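PDB 4GF2: erythrocyte binding antigen 140 from Plasmodium falciparum, which probably binds a host receptor on the erythrocyte surface during parasite invasion, through a region built of two Duffy binding-like domains. Local coordinates for residues C219-M233 / L265-C279. The protein carries 3 engineered substitutions. Sequence-based numbering, arbitrary orientation.
Sequences CSSYTSFMKKSKTQM and LDDFFKNEKEYDDLC
Phe269 presses its ring into a hole formed by Met226, Ser229, Lys230 and Met233 on helix 213-242, a knob-into-hole fit. Lys230 covers one face of the ring through a CH-pi contact, its CA 3.6 Å from the centroid and 21° off the normal. With CG anti to the backbone N (chi1 174°), the Lys230 chain runs on past CD2 of Phe269, while NZ stays 4.2 Å from OD1 of Asp266, beyond salt-bridge length; OD2 of the poorly ordered Asp266 pairs weakly with Lys270 NZ. Phe268 CD2 lies over the opposite face, offset toward the rim, so the Phe269 ring is sandwiched between Lys230 and its own neighbour. Met226 CE comes to the ring edge, near its plane, 3.7 Å from Phe269 CD1.

Sulfur-aromatic contacts finish this end. Met233 SD sits over a face of Phe268, 4.3 Å from its centroid, and approaches Phe269 obliquely; the turn at chi3 (72°) sends its CE against CG and CD2 of Leu265. Phe257 of helix 252-259 also touches Met233 and Leu265, and Phe187 of helix 175-202 meets the Phe268 ring.

At the other end the contact is covalent and polar. Cys219 and Cys279 form a disulfide, SG to SG 2.0 Å. Tyr275 OH donates to Cys219 O at 3.2 Å, from above the carbonyl plane, and that oxygen also accepts from Thr223 N and OG1. The rings of Tyr222 and Tyr275 are nearly parallel but slid apart, with CD2 of Tyr222 3.7 Å from CE2 of Tyr275; the Tyr222 hydroxyl is hydrogen-bonded to Lys191 NZ.

Within the first Duffy binding-like domain, segment 265-279, roughly antiparallel to helix 213-242, is thus fastened to it at two separate points, covalently at Cys279 and by apolar packing around Phe269.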
ATOM      1  N   CYS A 219      -0.081  -6.306 -10.705  1.00 43.69           N
ATOM      2  CA  CYS A 219       0.473  -4.980 -10.447  1.00 43.79           C
ATOM      3  C   CYS A 219       1.416  -5.039  -9.256  1.00 46.08           C
ATOM      4  O   CYS A 219       2.508  -4.472  -9.280  1.00 47.13           O
ATOM      5  CB  CYS A 219      -0.638  -3.964 -10.172  1.00 43.72           C
ATOM      6  SG  CYS A 219      -1.616  -3.530 -11.619  1.00 42.86           S
ATOM      7  N   SER A 220       0.979  -5.732  -8.212  1.00 46.91           N
ATOM      8  CA  SER A 220       1.753  -5.858  -6.986  1.00 49.46           C
ATOM      9  C   SER A 220       3.016  -6.675  -7.220  1.00 48.23           C
ATOM     10  O   SER A 220       4.089  -6.330  -6.725  1.00 47.65           O
ATOM     11  CB  SER A 220       0.904  -6.512  -5.898  1.00 55.64           C
ATOM     12  OG  SER A 220       1.691  -6.819  -4.762  1.00 60.94           O
ATOM     13  N   SER A 221       2.883  -7.761  -7.972  1.00 48.36           N
ATOM     14  CA  SER A 221       4.028  -8.604  -8.295  1.00 49.79           C
ATOM     15  C   SER A 221       5.065  -7.789  -9.054  1.00 49.94           C
ATOM     16  O   SER A 221       6.259  -7.876  -8.777  1.00 51.98           O
ATOM     17  CB  SER A 221       3.592  -9.808  -9.134  1.00 51.01           C
ATOM     18  OG  SER A 221       2.747 -10.669  -8.390  1.00 52.19           O
ATOM     19  N   TYR A 222       4.599  -6.992 -10.009  1.00 47.32           N
ATOM     20  CA  TYR A 222       5.485  -6.170 -10.824  1.00 45.56           C
ATOM     21  C   TYR A 222       6.236  -5.158  -9.965  1.00 46.87           C
ATOM     22  O   TYR A 222       7.436  -4.946 -10.142  1.00 49.79           O
ATOM     23  CB  TYR A 222       4.689  -5.449 -11.910  1.00 44.31           C
ATOM     24  CG  TYR A 222       5.537  -4.610 -12.836  1.00 44.40           C
ATOM     25  CD1 TYR A 222       6.125  -5.164 -13.966  1.00 44.85           C
ATOM     26  CD2 TYR A 222       5.752  -3.263 -12.581  1.00 45.51           C
ATOM     27  CE1 TYR A 222       6.902  -4.399 -14.815  1.00 46.59           C
ATOM     28  CE2 TYR A 222       6.526  -2.491 -13.425  1.00 47.18           C
ATOM     29  CZ  TYR A 222       7.096  -3.064 -14.540  1.00 48.51           C
ATOM     30  OH  TYR A 222       7.868  -2.296 -15.377  1.00 51.08           O
ATOM     31  N   THR A 223       5.530  -4.538  -9.027  1.00 44.45           N
ATOM     32  CA  THR A 223       6.145  -3.561  -8.142  1.00 44.15           C
ATOM     33  C   THR A 223       7.287  -4.167  -7.341  1.00 46.63           C
ATOM     34  O   THR A 223       8.396  -3.642  -7.347  1.00 48.81           O
ATOM     35  CB  THR A 223       5.116  -2.973  -7.170  1.00 43.15           C
ATOM     36  OG1 THR A 223       4.205  -2.140  -7.892  1.00 43.94           O
ATOM     37  CG2 THR A 223       5.795  -2.141  -6.089  1.00 43.41           C
ATOM     38  N   SER A 224       7.018  -5.268  -6.647  1.00 46.56           N
ATOM     39  CA  SER A 224       8.033  -5.871  -5.791  1.00 48.68           C
ATOM     40  C   SER A 224       9.241  -6.300  -6.614  1.00 45.69           C
ATOM     41  O   SER A 224      10.378  -6.191  -6.159  1.00 47.58           O
ATOM     42  CB  SER A 224       7.462  -7.056  -5.008  1.00 53.99           C
ATOM     43  OG  SER A 224       6.961  -8.058  -5.870  1.00 56.04           O
ATOM     44  N   PHE A 225       8.994  -6.769  -7.831  1.00 42.73           N
ATOM     45  CA  PHE A 225      10.067  -7.217  -8.707  1.00 43.82           C
ATOM     46  C   PHE A 225      10.990  -6.062  -9.082  1.00 48.33           C
ATOM     47  O   PHE A 225      12.199  -6.245  -9.224  1.00 51.95           O
ATOM     48  CB  PHE A 225       9.495  -7.849  -9.974  1.00 43.13           C
ATOM     49  CG  PHE A 225      10.471  -7.907 -11.106  1.00 45.77           C
ATOM     50  CD1 PHE A 225      11.433  -8.896 -11.155  1.00 47.40           C
ATOM     51  CD2 PHE A 225      10.432  -6.965 -12.118  1.00 48.44           C
ATOM     52  CE1 PHE A 225      12.337  -8.948 -12.196  1.00 49.27           C
ATOM     53  CE2 PHE A 225      11.333  -7.012 -13.160  1.00 50.34           C
ATOM     54  CZ  PHE A 225      12.287  -8.006 -13.200  1.00 50.54           C
ATOM     55  N   MET A 226      10.414  -4.876  -9.254  1.00 49.05           N
ATOM     56  CA  MET A 226      11.200  -3.685  -9.552  1.00 50.30           C
ATOM     57  C   MET A 226      12.002  -3.257  -8.322  1.00 53.78           C
ATOM     58  O   MET A 226      13.170  -2.886  -8.433  1.00 55.54           O
ATOM     59  CB  MET A 226      10.295  -2.546 -10.023  1.00 50.17           C
ATOM     60  CG  MET A 226       9.561  -2.839 -11.324  1.00 49.30           C
ATOM     61  SD  MET A 226      10.646  -2.972 -12.761  1.00 49.67           S
ATOM     62  CE  MET A 226      11.047  -1.253 -13.063  1.00 59.16           C
ATOM     63  N   LYS A 227      11.377  -3.317  -7.150  1.00 54.53           N
ATOM     64  CA  LYS A 227      12.071  -3.001  -5.906  1.00 57.21           C
ATOM     65  C   LYS A 227      13.306  -3.880  -5.752  1.00 53.54           C
ATOM     66  O   LYS A 227      14.418  -3.378  -5.593  1.00 54.02           O
ATOM     67  CB  LYS A 227      11.149  -3.202  -4.706  1.00 62.58           C
ATOM     68  CG  LYS A 227      10.024  -2.189  -4.598  1.00 66.94           C
ATOM     69  CD  LYS A 227       9.152  -2.485  -3.390  1.00 71.21           C
ATOM     70  CE  LYS A 227       8.035  -1.469  -3.234  1.00 74.39           C
ATOM     71  NZ  LYS A 227       7.126  -1.829  -2.108  1.00 76.92           N
ATOM     72  N   LYS A 228      13.101  -5.195  -5.800  1.00 50.70           N
ATOM     73  CA  LYS A 228      14.199  -6.149  -5.691  1.00 51.25           C
ATOM     74  C   LYS A 228      15.255  -5.903  -6.757  1.00 46.01           C
ATOM     75  O   LYS A 228      16.451  -5.905  -6.468  1.00 45.83           O
ATOM     76  CB  LYS A 228      13.681  -7.583  -5.813  1.00 57.62           C
ATOM     77  CG  LYS A 228      12.846  -8.041  -4.633  1.00 66.65           C
ATOM     78  CD  LYS A 228      12.484  -9.512  -4.750  1.00 72.08           C
ATOM     79  CE  LYS A 228      11.824 -10.027  -3.480  1.00 77.02           C
ATOM     80  NZ  LYS A 228      10.549  -9.320  -3.169  1.00 78.35           N
ATOM     81  N   SER A 229      14.808  -5.695  -7.990  1.00 43.36           N
ATOM     82  CA  SER A 229      15.720  -5.477  -9.106  1.00 43.88           C
ATOM     83  C   SER A 229      16.559  -4.216  -8.919  1.00 49.06           C
ATOM     84  O   SER A 229      17.743  -4.200  -9.256  1.00 52.81           O
ATOM     85  CB  SER A 229      14.945  -5.396 -10.422  1.00 42.50           C
ATOM     86  OG  SER A 229      14.285  -6.620 -10.694  1.00 42.16           O
ATOM     87  N   LYS A 230      15.957  -3.160  -8.384  1.00 50.45           N
ATOM     88  CA  LYS A 230      16.681  -1.906  -8.210  1.00 53.25           C
ATOM     89  C   LYS A 230      17.823  -2.033  -7.201  1.00 57.99           C
ATOM     90  O   LYS A 230      18.905  -1.487  -7.414  1.00 62.50           O
ATOM     91  CB  LYS A 230      15.745  -0.773  -7.793  1.00 53.91           C
ATOM     92  CG  LYS A 230      16.494   0.512  -7.468  1.00 56.73           C
ATOM     93  CD  LYS A 230      15.559   1.697  -7.301  1.00 59.84           C
ATOM     94  CE  LYS A 230      16.338   2.972  -7.013  1.00 65.34           C
ATOM     95  NZ  LYS A 230      15.462   4.175  -6.984  1.00 67.97           N
ATOM     96  N   THR A 231      17.586  -2.745  -6.103  1.00 58.18           N
ATOM     97  CA  THR A 231      18.631  -2.938  -5.108  1.00 58.69           C
ATOM     98  C   THR A 231      19.741  -3.796  -5.711  1.00 56.90           C
ATOM     99  O   THR A 231      20.924  -3.541  -5.487  1.00 59.33           O
ATOM    100  CB  THR A 231      18.096  -3.589  -3.805  1.00 62.69           C
ATOM    101  OG1 THR A 231      17.708  -4.945  -4.055  1.00 63.42           O
ATOM    102  CG2 THR A 231      16.901  -2.813  -3.256  1.00 60.64           C
ATOM    103  N   GLN A 232      19.353  -4.797  -6.497  1.00 53.84           N
ATOM    104  CA  GLN A 232      20.318  -5.686  -7.135  1.00 52.66           C
ATOM    105  C   GLN A 232      21.246  -4.911  -8.061  1.00 53.98           C
ATOM    106  O   GLN A 232      22.469  -5.052  -7.987  1.00 58.19           O
ATOM    107  CB  GLN A 232      19.603  -6.790  -7.922  1.00 50.83           C
ATOM    108  CG  GLN A 232      19.064  -7.920  -7.055  1.00 51.98           C
ATOM    109  CD  GLN A 232      18.366  -9.001  -7.864  1.00 52.16           C
ATOM    110  OE1 GLN A 232      18.195  -8.875  -9.078  1.00 52.73           O
ATOM    111  NE2 GLN A 232      17.960 -10.072  -7.191  1.00 52.72           N
ATOM    112  N   MET A 233      20.668  -4.086  -8.928  1.00 51.61           N
ATOM    113  CA  MET A 233      21.470  -3.350  -9.891  1.00 50.78           C
ATOM    114  C   MET A 233      22.385  -2.359  -9.179  1.00 53.76           C
ATOM    115  O   MET A 233      23.514  -2.139  -9.608  1.00 54.84           O
ATOM    116  CB  MET A 233      20.591  -2.623 -10.908  1.00 50.04           C
ATOM    117  CG  MET A 233      21.310  -2.347 -12.227  1.00 50.59           C
ATOM    118  SD  MET A 233      20.331  -1.398 -13.406  1.00 75.82           S
ATOM    119  CE  MET A 233      20.346   0.213 -12.638  1.00145.28           C
ATOM    120  N   LEU A 265      20.076   4.640 -13.016  1.00 90.97           N
ATOM    121  CA  LEU A 265      19.333   3.736 -12.142  1.00 89.43           C
ATOM    122  C   LEU A 265      17.930   4.257 -11.869  1.00 92.95           C
ATOM    123  O   LEU A 265      16.941   3.589 -12.166  1.00 91.48           O
ATOM    124  CB  LEU A 265      20.063   3.537 -10.813  1.00 90.68           C
ATOM    125  CG  LEU A 265      21.411   2.820 -10.872  1.00 92.66           C
ATOM    126  CD1 LEU A 265      22.552   3.786 -10.603  1.00 97.73           C
ATOM    127  CD2 LEU A 265      21.445   1.664  -9.881  1.00 91.61           C
ATOM    128  N   ASP A 266      17.851   5.454 -11.300  1.00 98.79           N
ATOM    129  CA  ASP A 266      16.569   6.048 -10.946  1.00101.80           C
ATOM    130  C   ASP A 266      15.598   5.988 -12.123  1.00 92.65           C
ATOM    131  O   ASP A 266      14.529   5.386 -12.024  1.00 86.81           O
ATOM    132  CB  ASP A 266      16.764   7.496 -10.487  1.00116.53           C
ATOM    133  CG  ASP A 266      15.483   8.124  -9.966  1.00125.49           C
ATOM    134  OD1 ASP A 266      14.557   7.370  -9.596  1.00124.89           O
ATOM    135  OD2 ASP A 266      15.407   9.371  -9.921  1.00132.50           O
ATOM    136  N   ASP A 267      15.981   6.602 -13.237  1.00 92.37           N
ATOM    137  CA  ASP A 267      15.129   6.646 -14.421  1.00 92.18           C
ATOM    138  C   ASP A 267      14.888   5.246 -14.976  1.00 87.83           C
ATOM    139  O   ASP A 267      13.908   5.006 -15.682  1.00 87.46           O
ATOM    140  CB  ASP A 267      15.764   7.529 -15.497  1.00 97.03           C
ATOM    141  CG  ASP A 267      14.890   7.671 -16.728  1.00 98.69           C
ATOM    142  OD1 ASP A 267      13.648   7.697 -16.579  1.00 96.83           O
ATOM    143  OD2 ASP A 267      15.446   7.757 -17.843  1.00102.06           O
ATOM    144  N   PHE A 268      15.787   4.325 -14.647  1.00 84.78           N
ATOM    145  CA  PHE A 268      15.684   2.947 -15.107  1.00 79.70           C
ATOM    146  C   PHE A 268      14.513   2.245 -14.426  1.00 78.99           C
ATOM    147  O   PHE A 268      13.867   1.379 -15.017  1.00 75.84           O
ATOM    148  CB  PHE A 268      16.989   2.204 -14.812  1.00 75.24           C
ATOM    149  CG  PHE A 268      17.176   0.948 -15.613  1.00 70.53           C
ATOM    150  CD1 PHE A 268      17.658   1.003 -16.910  1.00 71.59           C
ATOM    151  CD2 PHE A 268      16.887  -0.288 -15.064  1.00 66.21           C
ATOM    152  CE1 PHE A 268      17.837  -0.153 -17.648  1.00 70.26           C
ATOM    153  CE2 PHE A 268      17.067  -1.446 -15.795  1.00 64.74           C
ATOM    154  CZ  PHE A 268      17.543  -1.379 -17.088  1.00 67.03           C
ATOM    155  N   PHE A 269      14.235   2.631 -13.184  1.00 82.37           N
ATOM    156  CA  PHE A 269      13.177   1.992 -12.408  1.00 82.41           C
ATOM    157  C   PHE A 269      11.989   2.909 -12.119  1.00 88.63           C
ATOM    158  O   PHE A 269      11.027   2.488 -11.475  1.00 88.54           O
ATOM    159  CB  PHE A 269      13.742   1.451 -11.096  1.00 77.82           C
ATOM    160  CG  PHE A 269      14.810   0.419 -11.283  1.00 71.70           C
ATOM    161  CD1 PHE A 269      14.488  -0.859 -11.700  1.00 68.44           C
ATOM    162  CD2 PHE A 269      16.135   0.727 -11.043  1.00 69.85           C
ATOM    163  CE1 PHE A 269      15.472  -1.811 -11.875  1.00 66.36           C
ATOM    164  CE2 PHE A 269      17.120  -0.219 -11.215  1.00 68.28           C
ATOM    165  CZ  PHE A 269      16.790  -1.490 -11.630  1.00 66.35           C
ATOM    166  N   LYS A 270      12.050   4.156 -12.580  1.00 94.48           N
ATOM    167  CA  LYS A 270      10.898   5.044 -12.472  1.00 99.41           C
ATOM    168  C   LYS A 270       9.712   4.408 -13.188  1.00 98.04           C
ATOM    169  O   LYS A 270       9.772   4.151 -14.390  1.00 99.07           O
ATOM    170  CB  LYS A 270      11.191   6.413 -13.092  1.00105.93           C
ATOM    171  CG  LYS A 270      12.078   7.319 -12.251  1.00111.99           C
ATOM    172  CD  LYS A 270      11.918   8.780 -12.662  1.00117.71           C
ATOM    173  CE  LYS A 270      12.958   9.676 -12.004  1.00121.63           C
ATOM    174  NZ  LYS A 270      14.307   9.524 -12.620  1.00121.98           N
ATOM    175  N   ASN A 271       8.637   4.144 -12.452  1.00 95.22           N
ATOM    176  CA  ASN A 271       7.431   3.595 -13.058  1.00 90.59           C
ATOM    177  C   ASN A 271       6.862   4.567 -14.081  1.00 87.28           C
ATOM    178  O   ASN A 271       6.649   5.740 -13.785  1.00 86.64           O
ATOM    179  CB  ASN A 271       6.384   3.265 -11.994  1.00 91.19           C
ATOM    180  CG  ASN A 271       6.597   1.896 -11.373  1.00 90.39           C
ATOM    181  OD1 ASN A 271       7.635   1.263 -11.575  1.00 87.86           O
ATOM    182  ND2 ASN A 271       5.613   1.433 -10.613  1.00 92.43           N
ATOM    183  N   GLU A 272       6.628   4.072 -15.290  1.00 84.83           N
ATOM    184  CA  GLU A 272       6.152   4.915 -16.377  1.00 84.28           C
ATOM    185  C   GLU A 272       4.685   5.278 -16.185  1.00 76.91           C
ATOM    186  O   GLU A 272       4.003   4.730 -15.319  1.00 72.80           O
ATOM    187  CB  GLU A 272       6.350   4.210 -17.722  1.00 88.55           C
ATOM    188  CG  GLU A 272       7.810   3.934 -18.063  1.00 92.21           C
ATOM    189  CD  GLU A 272       7.973   2.985 -19.238  1.00 94.30           C
ATOM    190  OE1 GLU A 272       6.949   2.596 -19.840  1.00 96.81           O
ATOM    191  OE2 GLU A 272       9.127   2.625 -19.557  1.00 93.73           O
ATOM    192  N   LYS A 273       4.213   6.212 -17.001  1.00 74.83           N
ATOM    193  CA  LYS A 273       2.826   6.642 -16.959  1.00 71.74           C
ATOM    194  C   LYS A 273       1.918   5.427 -17.092  1.00 67.56           C
ATOM    195  O   LYS A 273       0.880   5.338 -16.436  1.00 67.81           O
ATOM    196  CB  LYS A 273       2.550   7.636 -18.093  1.00 75.54           C
ATOM    197  CG  LYS A 273       1.717   8.841 -17.691  1.00 81.78           C
ATOM    198  CD  LYS A 273       0.233   8.525 -17.668  1.00 86.74           C
ATOM    199  CE  LYS A 273      -0.593   9.736 -17.248  1.00 94.01           C
ATOM    200  NZ  LYS A 273      -0.419  10.897 -18.168  1.00100.26           N
ATOM    201  N   GLU A 274       2.328   4.478 -17.927  1.00 65.25           N
ATOM    202  CA  GLU A 274       1.479   3.346 -18.268  1.00 64.25           C
ATOM    203  C   GLU A 274       1.154   2.488 -17.050  1.00 62.75           C
ATOM    204  O   GLU A 274       0.037   1.989 -16.919  1.00 66.18           O
ATOM    205  CB  GLU A 274       2.129   2.490 -19.352  1.00 65.58           C
ATOM    206  CG  GLU A 274       1.186   1.466 -19.962  1.00 67.49           C
ATOM    207  CD  GLU A 274       1.812   0.707 -21.114  1.00 71.06           C
ATOM    208  OE1 GLU A 274       3.031   0.866 -21.341  1.00 73.00           O
ATOM    209  OE2 GLU A 274       1.083  -0.046 -21.793  1.00 71.87           O
ATOM    210  N   TYR A 275       2.125   2.309 -16.162  1.00 57.91           N
ATOM    211  CA  TYR A 275       1.884   1.523 -14.960  1.00 52.38           C
ATOM    212  C   TYR A 275       0.783   2.161 -14.111  1.00 51.62           C
ATOM    213  O   TYR A 275      -0.177   1.496 -13.719  1.00 49.89           O
ATOM    214  CB  TYR A 275       3.155   1.374 -14.126  1.00 49.41           C
ATOM    215  CG  TYR A 275       2.883   0.663 -12.828  1.00 45.90           C
ATOM    216  CD1 TYR A 275       2.453   1.364 -11.711  1.00 44.34           C
ATOM    217  CD2 TYR A 275       3.015  -0.713 -12.729  1.00 44.85           C
ATOM    218  CE1 TYR A 275       2.183   0.717 -10.528  1.00 43.02           C
ATOM    219  CE2 TYR A 275       2.747  -1.369 -11.546  1.00 43.53           C
ATOM    220  CZ  TYR A 275       2.330  -0.649 -10.450  1.00 42.61           C
ATOM    221  OH  TYR A 275       2.061  -1.300  -9.270  1.00 42.44           O
ATOM    222  N   ASP A 276       0.934   3.451 -13.827  1.00 52.56           N
ATOM    223  CA  ASP A 276      -0.065   4.197 -13.071  1.00 51.71           C
ATOM    224  C   ASP A 276      -1.432   4.130 -13.749  1.00 51.69           C
ATOM    225  O   ASP A 276      -2.461   4.032 -13.083  1.00 51.26           O
ATOM    226  CB  ASP A 276       0.362   5.658 -12.923  1.00 53.49           C
ATOM    227  CG  ASP A 276       1.450   5.849 -11.882  1.00 55.47           C
ATOM    228  OD1 ASP A 276       2.001   4.842 -11.393  1.00 52.80           O
ATOM    229  OD2 ASP A 276       1.756   7.015 -11.553  1.00 60.34           O
ATOM    230  N   ASP A 277      -1.436   4.180 -15.077  1.00 53.24           N
ATOM    231  CA  ASP A 277      -2.677   4.146 -15.844  1.00 55.45           C
ATOM    232  C   ASP A 277      -3.405   2.809 -15.719  1.00 53.49           C
ATOM    233  O   ASP A 277      -4.627   2.749 -15.838  1.00 53.44           O
ATOM    234  CB  ASP A 277      -2.395   4.418 -17.325  1.00 59.08           C
ATOM    235  CG  ASP A 277      -1.880   5.822 -17.580  1.00 61.92           C
ATOM    236  OD1 ASP A 277      -2.141   6.723 -16.749  1.00 60.96           O
ATOM    237  OD2 ASP A 277      -1.217   6.023 -18.623  1.00 65.42           O
ATOM    238  N   LEU A 278      -2.655   1.735 -15.494  1.00 52.44           N
ATOM    239  CA  LEU A 278      -3.237   0.397 -15.490  1.00 52.30           C
ATOM    240  C   LEU A 278      -3.388  -0.193 -14.092  1.00 52.22           C
ATOM    241  O   LEU A 278      -4.160  -1.131 -13.893  1.00 52.03           O
ATOM    242  CB  LEU A 278      -2.385  -0.552 -16.332  1.00 51.57           C
ATOM    243  CG  LEU A 278      -2.371  -0.321 -17.844  1.00 52.32           C
ATOM    244  CD1 LEU A 278      -1.537  -1.396 -18.516  1.00 50.47           C
ATOM    245  CD2 LEU A 278      -3.779  -0.302 -18.419  1.00 55.78           C
ATOM    246  N   CYS A 279      -2.653   0.351 -13.128  1.00 51.78           N
ATOM    247  CA  CYS A 279      -2.556  -0.282 -11.816  1.00 47.96           C
ATOM    248  C   CYS A 279      -3.061   0.578 -10.664  1.00 46.14           C
ATOM    249  O   CYS A 279      -3.144   0.107  -9.534  1.00 43.45           O
ATOM    250  CB  CYS A 279      -1.115  -0.706 -11.550  1.00 46.07           C
ATOM    251  SG  CYS A 279      -0.577  -2.075 -12.588  1.00 52.93           S
TER